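Local coordinates for beta-glucosidase (Chaetomella raphigera, PDB 6JXG), which probably hydrolyses terminal, non-reducing beta-D-glucosyl residues, releasing beta-D-glucose in the course of cellulose degradation, at residues A18-S21 / N22-A26; T238-G241 / S242-G246; Y261-G264 / S265-A269; V276-S279 / R280-D283; A290-F294 / V295-Q299. All blocks are in the same frame, centred on the assembly; numbering follows the deposited sequence.

Interaction 1: A18-S21 / N22-A26; sequences AKLS and NTDKA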
# COMPACT_ATOMS: atom_id res chain seq x y z
N ALA A 18 -7.74 32.82 16.28
CA ALA A 18 -8.13 34.14 16.74
C ALA A 18 -6.90 35.11 16.91
O ALA A 18 -7.05 36.30 16.92
CB ALA A 18 -8.89 34.00 18.03
N LYS A 19 -5.71 34.60 17.01
CA LYS A 19 -4.52 35.43 17.12
C LYS A 19 -3.84 35.77 15.81
O LYS A 19 -2.81 36.42 15.83
CB LYS A 19 -3.53 34.76 18.00
CG LYS A 19 -4.21 34.46 19.31
CD LYS A 19 -3.25 34.48 20.44
CE LYS A 19 -2.36 33.30 20.44
NZ LYS A 19 -1.14 33.75 21.19
N LEU A 20 -4.37 35.29 14.70
CA LEU A 20 -3.65 35.37 13.43
C LEU A 20 -4.09 36.47 12.53
O LEU A 20 -5.27 36.76 12.43
CB LEU A 20 -3.82 34.05 12.67
CG LEU A 20 -3.29 32.81 13.32
CD1 LEU A 20 -3.42 31.61 12.41
CD2 LEU A 20 -1.82 33.00 13.74
N SER A 21 -3.15 37.09 11.83
CA SER A 21 -3.51 37.99 10.75
C SER A 21 -3.85 37.21 9.49
O SER A 21 -3.59 36.04 9.41
CB SER A 21 -2.36 38.88 10.45
OG SER A 21 -1.34 38.11 9.82
N ASN A 22 -4.37 37.90 8.48
CA ASN A 22 -4.62 37.23 7.21
C ASN A 22 -3.34 36.85 6.51
O ASN A 22 -3.28 35.79 5.91
CB ASN A 22 -5.48 38.08 6.28
CG ASN A 22 -6.90 37.63 6.25
OD1 ASN A 22 -7.36 36.83 7.09
ND2 ASN A 22 -7.61 38.11 5.28
N THR A 23 -2.29 37.64 6.65
CA THR A 23 -1.02 37.21 6.11
C THR A 23 -0.48 35.98 6.87
O THR A 23 0.12 35.09 6.24
CB THR A 23 0.03 38.35 5.98
OG1 THR A 23 0.42 38.75 7.27
CG2 THR A 23 -0.52 39.57 5.28
N ASP A 24 -0.67 35.90 8.19
CA ASP A 24 -0.30 34.65 8.93
C ASP A 24 -1.06 33.43 8.35
O ASP A 24 -0.48 32.37 8.07
CB ASP A 24 -0.62 34.69 10.40
CG ASP A 24 0.12 35.80 11.19
OD1 ASP A 24 1.25 36.14 10.83
OD2 ASP A 24 -0.49 36.32 12.15
N LYS A 25 -2.36 33.61 8.18
CA LYS A 25 -3.28 32.56 7.66
C LYS A 25 -2.85 32.11 6.28
O LYS A 25 -2.72 30.92 6.03
CB LYS A 25 -4.72 33.06 7.64
CG LYS A 25 -5.24 33.26 9.06
CD LYS A 25 -6.63 33.87 9.08
CE LYS A 25 -6.97 34.24 10.49
NZ LYS A 25 -8.34 34.67 10.51
N ALA A 26 -2.58 33.06 5.41
CA ALA A 26 -2.10 32.74 4.06
C ALA A 26 -0.81 31.94 4.09
O ALA A 26 -0.61 31.03 3.30
CB ALA A 26 -1.99 33.99 3.19
O HOH W 1 -8.27 35.49 13.21
O HOH W 2 0.63 39.99 10.02
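From Ser21, whose backbone is still extended, the chain turns directly into the helix that begins at Asn22, and the first full turn is fixed by the bond from Lys25 N to Ser21 O (3.0 Å). The Ser21 hydroxyl lies between its own N and carbonyl carbon (chi1 71°), which brings OG over the open end of the helix. There it accepts from Asp24 N at 2.8 Å, with an N-H...O angle of 165°. Asp24 returns the bond: its OD2 takes Ser21 N at 2.8 Å, the donor standing above the carboxylate plane by 40°. These reciprocal bonds define a capping box, and they satisfy two amide groups that have no helical carbonyl to turn to at this end. A water bridges the outer side of the cap, 2.7 Å from Ser21 OG, and also reaches Thr23 OG1. Leu20 flanks the same turn with apolar surface. Its CD2 rests 3.9 Å from Asp24 CB, while its CB meets Lys25 CE at 3.8 Å, the leucine and lysine side chains crossing at a slant. Beyond CG the Lys25 chain is extended and runs back past Leu20, with CG lying 3.3 Å from Ser21 O. At its end NZ donates to a water that gives a weak bond to Leu20 O, and it forms a salt bridge with Asp282 of helix 278-294. Asn22 OD1 also reaches that helix, through Gln278 NE2, while Leu268 of helix 265-272 packs against Asn22, Thr23 and Ala26.

Interaction 2: T238-G241 / S242-G246; sequences TTIG and SANAG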
# COMPACT_ATOMS: atom_id res chain seq x y z
N THR A 238 -6.03 26.54 -10.00
CA THR A 238 -6.54 27.91 -9.89
C THR A 238 -6.54 28.41 -8.46
O THR A 238 -6.60 27.62 -7.52
CB THR A 238 -8.00 27.99 -10.43
OG1 THR A 238 -8.94 27.43 -9.50
CG2 THR A 238 -8.12 27.26 -11.75
N THR A 239 -6.54 29.72 -8.29
CA THR A 239 -6.68 30.30 -6.97
C THR A 239 -8.08 29.98 -6.35
O THR A 239 -8.23 29.44 -5.23
CB THR A 239 -6.50 31.84 -7.05
OG1 THR A 239 -5.21 32.14 -7.50
CG2 THR A 239 -6.74 32.50 -5.67
N ILE A 240 -9.11 30.40 -7.07
CA ILE A 240 -10.47 30.40 -6.54
C ILE A 240 -11.04 28.97 -6.55
O ILE A 240 -11.67 28.57 -5.59
CB ILE A 240 -11.41 31.31 -7.43
CG1 ILE A 240 -10.97 32.76 -7.33
CG2 ILE A 240 -12.87 31.14 -7.04
CD1 ILE A 240 -11.47 33.62 -8.51
N GLY A 241 -10.80 28.23 -7.64
CA GLY A 241 -11.33 26.86 -7.77
C GLY A 241 -10.94 25.97 -6.64
O GLY A 241 -11.81 25.33 -6.03
N SER A 242 -9.64 25.94 -6.36
CA SER A 242 -9.13 25.08 -5.33
C SER A 242 -9.65 25.45 -3.94
O SER A 242 -10.05 24.58 -3.17
CB SER A 242 -7.59 25.05 -5.36
OG SER A 242 -7.01 26.33 -5.23
N ALA A 243 -9.53 26.73 -3.55
CA ALA A 243 -10.05 27.17 -2.27
C ALA A 243 -11.50 26.74 -2.08
O ALA A 243 -11.89 26.20 -1.03
CB ALA A 243 -9.92 28.70 -2.13
N ASN A 244 -12.31 27.07 -3.07
CA ASN A 244 -13.79 26.86 -2.96
C ASN A 244 -14.19 25.40 -3.01
O ASN A 244 -15.20 25.01 -2.42
CB ASN A 244 -14.51 27.70 -3.97
CG ASN A 244 -14.48 29.16 -3.60
OD1 ASN A 244 -14.09 29.54 -2.47
ND2 ASN A 244 -14.87 29.99 -4.55
N ALA A 245 -13.31 24.59 -3.58
CA ALA A 245 -13.53 23.13 -3.65
C ALA A 245 -13.25 22.44 -2.37
O ALA A 245 -13.73 21.34 -2.15
CB ALA A 245 -12.62 22.54 -4.71
N GLY A 246 -12.42 23.05 -1.53
CA GLY A 246 -12.08 22.54 -0.24
C GLY A 246 -10.62 22.13 -0.02
O GLY A 246 -10.33 21.41 0.92
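Helix 239-245 of the glycosyl hydrolase family 3 N-terminal domain is short enough for its two ends to lie within one run of nine residues, with Ser242 touching Thr238 at the start. Ser242 OG approaches Thr238 O to 2.7 Å; because Gln236 OE1 competes for its single proton, the sharing of that proton is not settled. Thr238 is the N-cap. With OG1 between the backbone N and carbonyl carbon (chi1 75°), it accepts from Gly241 N at 2.7 Å, though the bond is weak because it is bent to 122°. OG1 also pairs with Glu211. A CB on Gly241 would crowd Thr238 OG1 as it is placed here, consistent with a glycine. Between the ends, Asn244 N binds Ile240 O at 3.0 Å and Ala245 N binds Gly241 O at 3.0 Å, whereas Ala243 N to Thr239 O is weak. The finish is a Schellman motif, marked by the positive phi of Gly246 (114°); its N also bonds back into the last turn, to Ser242 O and to Ala243 O. On the flank, Ile240 and Asn244 lie side by side and point the same way, Ile240 CG2 coming 3.4 Å from Asn244 ND2. That amide nitrogen finds its hydrogen-bond acceptor in Thr275 O, beyond the helix, while Ala245 CB sits 3.2 Å from Gly241 O.

Interaction 3: Y261-G264 / S265-A269; sequences YLWG and SNLLA. With NAG (2-acetamido-2-deoxy-beta-D-glucopyranose), chain C.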
# COMPACT_ATOMS: atom_id res chain seq x y z
N TYR A 261 2.75 31.85 -7.10
CA TYR A 261 1.92 31.28 -6.03
C TYR A 261 0.43 31.60 -6.26
O TYR A 261 0.01 32.78 -6.23
CB TYR A 261 2.37 31.81 -4.64
CG TYR A 261 3.77 31.46 -4.30
CD1 TYR A 261 4.08 30.38 -3.50
CD2 TYR A 261 4.82 32.22 -4.83
CE1 TYR A 261 5.40 30.07 -3.22
CE2 TYR A 261 6.14 31.90 -4.58
CZ TYR A 261 6.44 30.86 -3.75
OH TYR A 261 7.77 30.61 -3.51
N LEU A 262 -0.33 30.57 -6.58
CA LEU A 262 -1.79 30.76 -6.83
C LEU A 262 -2.51 31.15 -5.58
O LEU A 262 -3.56 31.78 -5.63
CB LEU A 262 -2.43 29.47 -7.42
CG LEU A 262 -2.05 29.27 -8.89
CD1 LEU A 262 -2.27 27.87 -9.40
CD2 LEU A 262 -2.85 30.24 -9.75
N TRP A 263 -1.94 30.82 -4.43
CA TRP A 263 -2.48 31.28 -3.13
C TRP A 263 -1.56 32.42 -2.58
O TRP A 263 -1.34 33.37 -3.31
CB TRP A 263 -2.72 30.12 -2.19
CG TRP A 263 -4.00 29.38 -2.44
CD1 TRP A 263 -4.94 29.60 -3.44
CD2 TRP A 263 -4.49 28.25 -1.69
NE1 TRP A 263 -6.00 28.71 -3.31
CE2 TRP A 263 -5.72 27.85 -2.27
CE3 TRP A 263 -3.99 27.52 -0.64
CZ2 TRP A 263 -6.46 26.79 -1.78
CZ3 TRP A 263 -4.72 26.45 -0.14
CH2 TRP A 263 -5.98 26.13 -0.66
N GLY A 264 -1.03 32.37 -1.36
CA GLY A 264 -0.26 33.50 -0.89
C GLY A 264 -1.12 34.80 -0.98
O GLY A 264 -2.36 34.76 -0.72
N SER A 265 -0.49 35.88 -1.46
CA SER A 265 -1.19 37.15 -1.69
C SER A 265 -2.30 37.01 -2.68
O SER A 265 -3.21 37.77 -2.62
CB SER A 265 -0.31 38.21 -2.35
OG SER A 265 0.81 38.44 -1.62
N ASN A 266 -2.15 36.15 -3.68
CA ASN A 266 -3.26 35.88 -4.56
C ASN A 266 -4.54 35.39 -3.89
O ASN A 266 -5.60 35.82 -4.26
CB ASN A 266 -2.89 34.89 -5.64
CG ASN A 266 -2.43 35.56 -6.90
OD1 ASN A 266 -2.99 36.57 -7.30
ND2 ASN A 266 -1.40 35.03 -7.51
N LEU A 267 -4.46 34.52 -2.88
CA LEU A 267 -5.65 34.09 -2.14
C LEU A 267 -6.27 35.25 -1.35
O LEU A 267 -7.52 35.40 -1.31
CB LEU A 267 -5.31 32.90 -1.22
CG LEU A 267 -6.41 32.30 -0.36
CD1 LEU A 267 -7.63 31.82 -1.12
CD2 LEU A 267 -5.85 31.13 0.47
N LEU A 268 -5.42 36.06 -0.72
CA LEU A 268 -5.91 37.29 -0.00
C LEU A 268 -6.63 38.25 -0.96
O LEU A 268 -7.63 38.83 -0.60
CB LEU A 268 -4.76 37.97 0.74
CG LEU A 268 -4.03 37.11 1.76
CD1 LEU A 268 -3.03 37.87 2.61
CD2 LEU A 268 -5.04 36.37 2.62
N ALA A 269 -6.11 38.37 -2.17
CA ALA A 269 -6.77 39.12 -3.22
C ALA A 269 -8.16 38.55 -3.56
O ALA A 269 -9.09 39.28 -3.76
CB ALA A 269 -5.87 39.14 -4.47
C1 NAG C . -10.01 37.98 -7.67
C2 NAG C . -10.15 38.25 -9.19
C3 NAG C . -9.54 37.12 -9.98
C4 NAG C . -8.16 36.74 -9.45
C5 NAG C . -8.16 36.54 -7.92
C6 NAG C . -6.76 36.24 -7.30
C7 NAG C . -12.12 39.56 -9.75
C8 NAG C . -13.57 39.55 -10.22
N2 NAG C . -11.52 38.37 -9.66
O3 NAG C . -9.46 37.42 -11.37
O4 NAG C . -7.82 35.58 -10.18
O5 NAG C . -8.66 37.71 -7.29
O6 NAG C . -5.87 37.21 -7.76
O7 NAG C . -11.53 40.59 -9.41
O HOH W 3 0.64 35.03 -5.06
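Two kinds of polar contact centre on Asn266. Its ND2 donates to Tyr261 O at 2.9 Å in a nearly straight bond (171°), with the acceptor close to the amide plane. A water also donates to Tyr261 O at 2.6 Å, so two donors grip that carbonyl. The other end of the amide, OD1, accepts from O6 of the N-acetylglucosamine carried by Asn273, 3.0 Å away. An alanine here is likely to leave Tyr261 O without its amide donor and the sugar hydroxyl without its acceptor. Backbone bonds start the helix after the N-cap Gly264, whose positive phi suits glycine: Leu267 N and Leu268 N both donate weakly to Gly264 O. The apolar contact is a CH-pi interaction. Leu267 CD2 lies 4.0 Å from the centroid of the five-membered ring of Trp263, 18° off the ring normal. With CG anti to the backbone N (chi1 -180°), Leu267 runs alongside the indole and sets this methyl over its face, toward the rim, while Trp263 NE1 bonds to Thr239 O on helix 239-245. The amide's two ends thus differ: one N-H ties the loop carbonyl to the helix, and the oxygen steadies the sugar's O6 arm by one hydrogen bond.

Interaction 4: V276-S279 / R280-D283; sequences VAQS and RLDD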
# COMPACT_ATOMS: atom_id res chain seq x y z
N VAL A 276 -13.67 34.37 -2.95
CA VAL A 276 -13.44 33.36 -1.88
C VAL A 276 -13.85 34.01 -0.55
O VAL A 276 -13.43 35.09 -0.24
CB VAL A 276 -11.96 32.94 -1.78
CG1 VAL A 276 -11.74 31.99 -0.63
CG2 VAL A 276 -11.49 32.22 -3.08
N ALA A 277 -14.61 33.31 0.25
CA ALA A 277 -14.99 33.79 1.54
C ALA A 277 -13.87 33.71 2.56
O ALA A 277 -13.10 32.75 2.60
CB ALA A 277 -16.14 33.00 2.05
N GLN A 278 -13.74 34.76 3.36
CA GLN A 278 -12.86 34.71 4.54
C GLN A 278 -13.07 33.44 5.34
O GLN A 278 -12.09 32.87 5.80
CB GLN A 278 -13.15 35.89 5.48
CG GLN A 278 -12.28 35.94 6.77
CD GLN A 278 -10.83 36.19 6.43
OE1 GLN A 278 -10.53 36.97 5.55
NE2 GLN A 278 -9.92 35.47 7.08
N SER A 279 -14.32 33.00 5.50
CA SER A 279 -14.63 31.81 6.24
C SER A 279 -13.92 30.54 5.68
O SER A 279 -13.60 29.57 6.43
CB SER A 279 -16.13 31.59 6.27
OG SER A 279 -16.58 31.33 4.95
N ARG A 280 -13.66 30.56 4.38
CA ARG A 280 -13.03 29.42 3.71
C ARG A 280 -11.56 29.35 4.14
O ARG A 280 -11.05 28.30 4.57
CB ARG A 280 -13.21 29.47 2.18
CG ARG A 280 -12.59 28.23 1.41
CD ARG A 280 -13.39 26.94 1.59
NE ARG A 280 -12.88 26.15 2.68
CZ ARG A 280 -11.71 25.48 2.62
NH1 ARG A 280 -11.03 25.41 1.49
NH2 ARG A 280 -11.27 24.83 3.68
N LEU A 281 -10.88 30.48 4.08
CA LEU A 281 -9.47 30.49 4.61
C LEU A 281 -9.37 30.15 6.13
O LEU A 281 -8.49 29.40 6.58
CB LEU A 281 -8.78 31.85 4.35
CG LEU A 281 -7.42 32.17 4.95
CD1 LEU A 281 -6.36 31.16 4.50
CD2 LEU A 281 -7.01 33.57 4.53
N ASP A 282 -10.30 30.69 6.91
CA ASP A 282 -10.37 30.40 8.32
C ASP A 282 -10.56 28.91 8.52
O ASP A 282 -9.93 28.33 9.42
CB ASP A 282 -11.52 31.16 8.98
CG ASP A 282 -11.24 32.68 9.08
OD1 ASP A 282 -10.12 33.14 8.81
OD2 ASP A 282 -12.17 33.43 9.50
N ASP A 283 -11.39 28.29 7.69
CA ASP A 283 -11.68 26.87 7.81
C ASP A 283 -10.41 26.07 7.49
O ASP A 283 -10.07 25.15 8.19
CB ASP A 283 -12.81 26.47 6.89
CG ASP A 283 -13.17 25.02 7.03
OD1 ASP A 283 -13.78 24.67 8.04
OD2 ASP A 283 -12.78 24.24 6.17
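Gln278, in the first turn of helix 278-294, reaches Asp282 one turn ahead although its CB points away from the residues that follow. CG stands anti to the backbone N (chi1 180°) and lies 3.7 Å from Asp282 OD2. The bend at chi2 swings CD across the helix, so that NE2 comes nearer Asp282. At the tip NE2 donates to Asp282 OD1 at 2.9 Å. This acceptor lies near the amide plane, yet the carboxylate is approached from 42° above its own plane; the amide and carboxylate planes are 55° apart. Both atoms have second partners on helix 22-29, Asn22 for NE2 and Lys25 for OD1. Beneath the side-chain link, Asp282 N bonds to Gln278 O at 3.0 Å, almost along the C=O axis. The next bond of the helix joins Asp283 N to Ser279 O at 2.8 Å, and Arg280 N reaches the N-cap carbonyl, Ala277 O, at 2.9 Å. On another side Arg280 NH2 forms a salt bridge with Asp283 OD2 (3.0 Å), held in the guanidinium plane and using the oxygen's anti lone pair. NH2 also pairs with Asp248, NH1 bonds to Ala243 O and Leu247 O, and Asp283 OD2 has Arg287 as a further partner. A leucine in place of Asp282 would probably leave Lys25 without its countercharge and Gln278 NE2 without one of its two acceptors. With an amide and a lysine on Asp282 OD1 and two arginines on Asp283 OD2, the negative charges are probably stabilised by these neighbours.

Interaction 5: A290-F294 / V295-Q299; sequences ASWYF and VGQDQ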
# COMPACT_ATOMS: atom_id res chain seq x y z
N ALA A 290 -5.83 22.03 13.73
CA ALA A 290 -6.47 20.95 14.46
C ALA A 290 -5.62 19.65 14.36
O ALA A 290 -5.46 18.94 15.34
CB ALA A 290 -7.87 20.71 13.94
N SER A 291 -5.19 19.32 13.17
CA SER A 291 -4.40 18.11 12.94
C SER A 291 -3.06 18.14 13.69
O SER A 291 -2.61 17.15 14.28
CB SER A 291 -4.19 17.96 11.44
OG SER A 291 -5.42 17.47 10.82
N TRP A 292 -2.44 19.31 13.68
CA TRP A 292 -1.22 19.60 14.48
C TRP A 292 -1.41 19.33 15.97
O TRP A 292 -0.62 18.57 16.59
CB TRP A 292 -0.80 21.06 14.21
CG TRP A 292 0.50 21.51 14.79
CD1 TRP A 292 1.73 21.01 14.50
CD2 TRP A 292 0.73 22.61 15.70
NE1 TRP A 292 2.70 21.70 15.18
CE2 TRP A 292 2.11 22.69 15.90
CE3 TRP A 292 -0.10 23.58 16.27
CZ2 TRP A 292 2.67 23.61 16.70
CZ3 TRP A 292 0.49 24.51 17.09
CH2 TRP A 292 1.87 24.51 17.28
N TYR A 293 -2.46 19.92 16.51
CA TYR A 293 -2.81 19.72 17.92
C TYR A 293 -3.28 18.30 18.17
O TYR A 293 -2.95 17.73 19.20
CB TYR A 293 -3.91 20.65 18.36
CG TYR A 293 -3.50 22.09 18.52
CD1 TYR A 293 -2.56 22.42 19.48
CD2 TYR A 293 -4.06 23.10 17.78
CE1 TYR A 293 -2.17 23.71 19.67
CE2 TYR A 293 -3.67 24.43 17.98
CZ TYR A 293 -2.71 24.70 18.96
OH TYR A 293 -2.23 25.98 19.20
N PHE A 294 -4.05 17.73 17.23
CA PHE A 294 -4.60 16.37 17.40
C PHE A 294 -3.55 15.30 17.67
O PHE A 294 -3.70 14.52 18.58
CB PHE A 294 -5.47 15.95 16.19
CG PHE A 294 -6.10 14.60 16.36
CD1 PHE A 294 -5.45 13.45 15.94
CD2 PHE A 294 -7.28 14.49 17.02
CE1 PHE A 294 -5.99 12.18 16.14
CE2 PHE A 294 -7.88 13.24 17.18
CZ PHE A 294 -7.20 12.06 16.74
N VAL A 295 -2.47 15.30 16.92
CA VAL A 295 -1.36 14.40 17.20
C VAL A 295 -0.33 14.92 18.23
O VAL A 295 0.64 14.23 18.45
CB VAL A 295 -0.64 13.88 15.93
CG1 VAL A 295 -1.67 13.47 14.88
CG2 VAL A 295 0.29 14.86 15.34
N GLY A 296 -0.56 16.11 18.82
CA GLY A 296 0.25 16.66 19.91
C GLY A 296 1.58 17.26 19.51
O GLY A 296 2.53 17.28 20.31
N GLN A 297 1.68 17.80 18.31
CA GLN A 297 2.96 18.31 17.86
C GLN A 297 3.31 19.74 18.39
O GLN A 297 4.40 20.29 18.10
CB GLN A 297 3.07 18.32 16.35
CG GLN A 297 3.06 16.91 15.77
CD GLN A 297 3.21 16.87 14.30
OE1 GLN A 297 3.10 17.87 13.60
NE2 GLN A 297 3.44 15.69 13.81
N ASP A 298 2.38 20.34 19.11
CA ASP A 298 2.51 21.71 19.55
C ASP A 298 3.38 21.82 20.77
O ASP A 298 3.77 22.96 21.09
CB ASP A 298 1.12 22.30 19.90
CG ASP A 298 0.42 21.52 20.91
OD1 ASP A 298 0.01 22.11 21.94
OD2 ASP A 298 0.25 20.30 20.72
N GLN A 299 3.67 20.70 21.44
CA GLN A 299 4.59 20.68 22.59
C GLN A 299 5.71 19.70 22.32
O GLN A 299 5.43 18.51 22.13
CB GLN A 299 3.94 20.20 23.92
CG GLN A 299 2.41 20.30 24.12
CD GLN A 299 1.61 18.98 23.90
OE1 GLN A 299 2.03 18.07 23.16
NE2 GLN A 299 0.44 18.89 24.54
O HOH W 4 5.57 20.90 15.61
O HOH W 5 -2.05 19.04 21.53
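Ser291 O takes Val295 N at 3.2 Å, an i to i+4 bond near the end of helix 278-294, while its hydroxyl turns to Ala195 O. Trp292 follows, with CG anti to the backbone N (chi1 -173°), a torsion that carries the indole forward over the residues beyond the helix. Asp298 CB lies 3.6 Å from the centroid of its six-membered ring, 17° off the normal, a CH-pi contact on the ring face. Gln297 CB approaches Trp292 CD1 at 3.5 Å, and the Gln297 amide, almost perpendicular to the indole, donates to Asn104 O and Gly149 O. A water in the indole plane accepts from Trp292 NE1 and donates to Gln297 O. The backbone here closes a Schellman motif: Gln297 N donates to Trp292 O at 3.0 Å, and Gly296 N to Tyr293 O at 2.9 Å, the latter from above the carbonyl plane. Positive phi at Gly296 suits glycine, and a type I beta turn runs from Gly296 to Gln299. Tyr293 is the next ring in order. Trp292 CE3 sits over its centre, 3.8 Å above the plane, and its edge meets Asp298, with CD1 3.4 Å from Asp298 CG. A second water donates both to Tyr293 O and to Asp298 OD2, linking the helix end to that carboxylate. Last comes Phe294, whose CD1 lies 3.9 Å from Val295 CG1, the two side chains crossing at about a right angle. Its ring stacks with Trp6, near helix 7-17, and touches Ala9 of that helix.

Overall arrangement
Along the chain all five contacts are local and in series; none nests in or crosses another. Interaction 1 closes the loop between helices 7-17 and 22-29, interaction 2 spans helix 239-245, interaction 3 starts helix 265-272, and interactions 4 and 5 mark the two ends of helix 278-294, with centres about 22 Å apart. The first four lie on the same side of the chain's centre. Interaction 1 packs on 3 at Leu268 and meets 4 through the Lys25-Asp282 salt bridge, with packing at Leu281. Interaction 2 meets 3 through Thr239 and 4 through Ala243 O and Arg280 NH1; Leu267 packs on Val276 and Leu281 between 3 and 4. Interaction 5 touches none, joining strand 151-157 and helix 7-17.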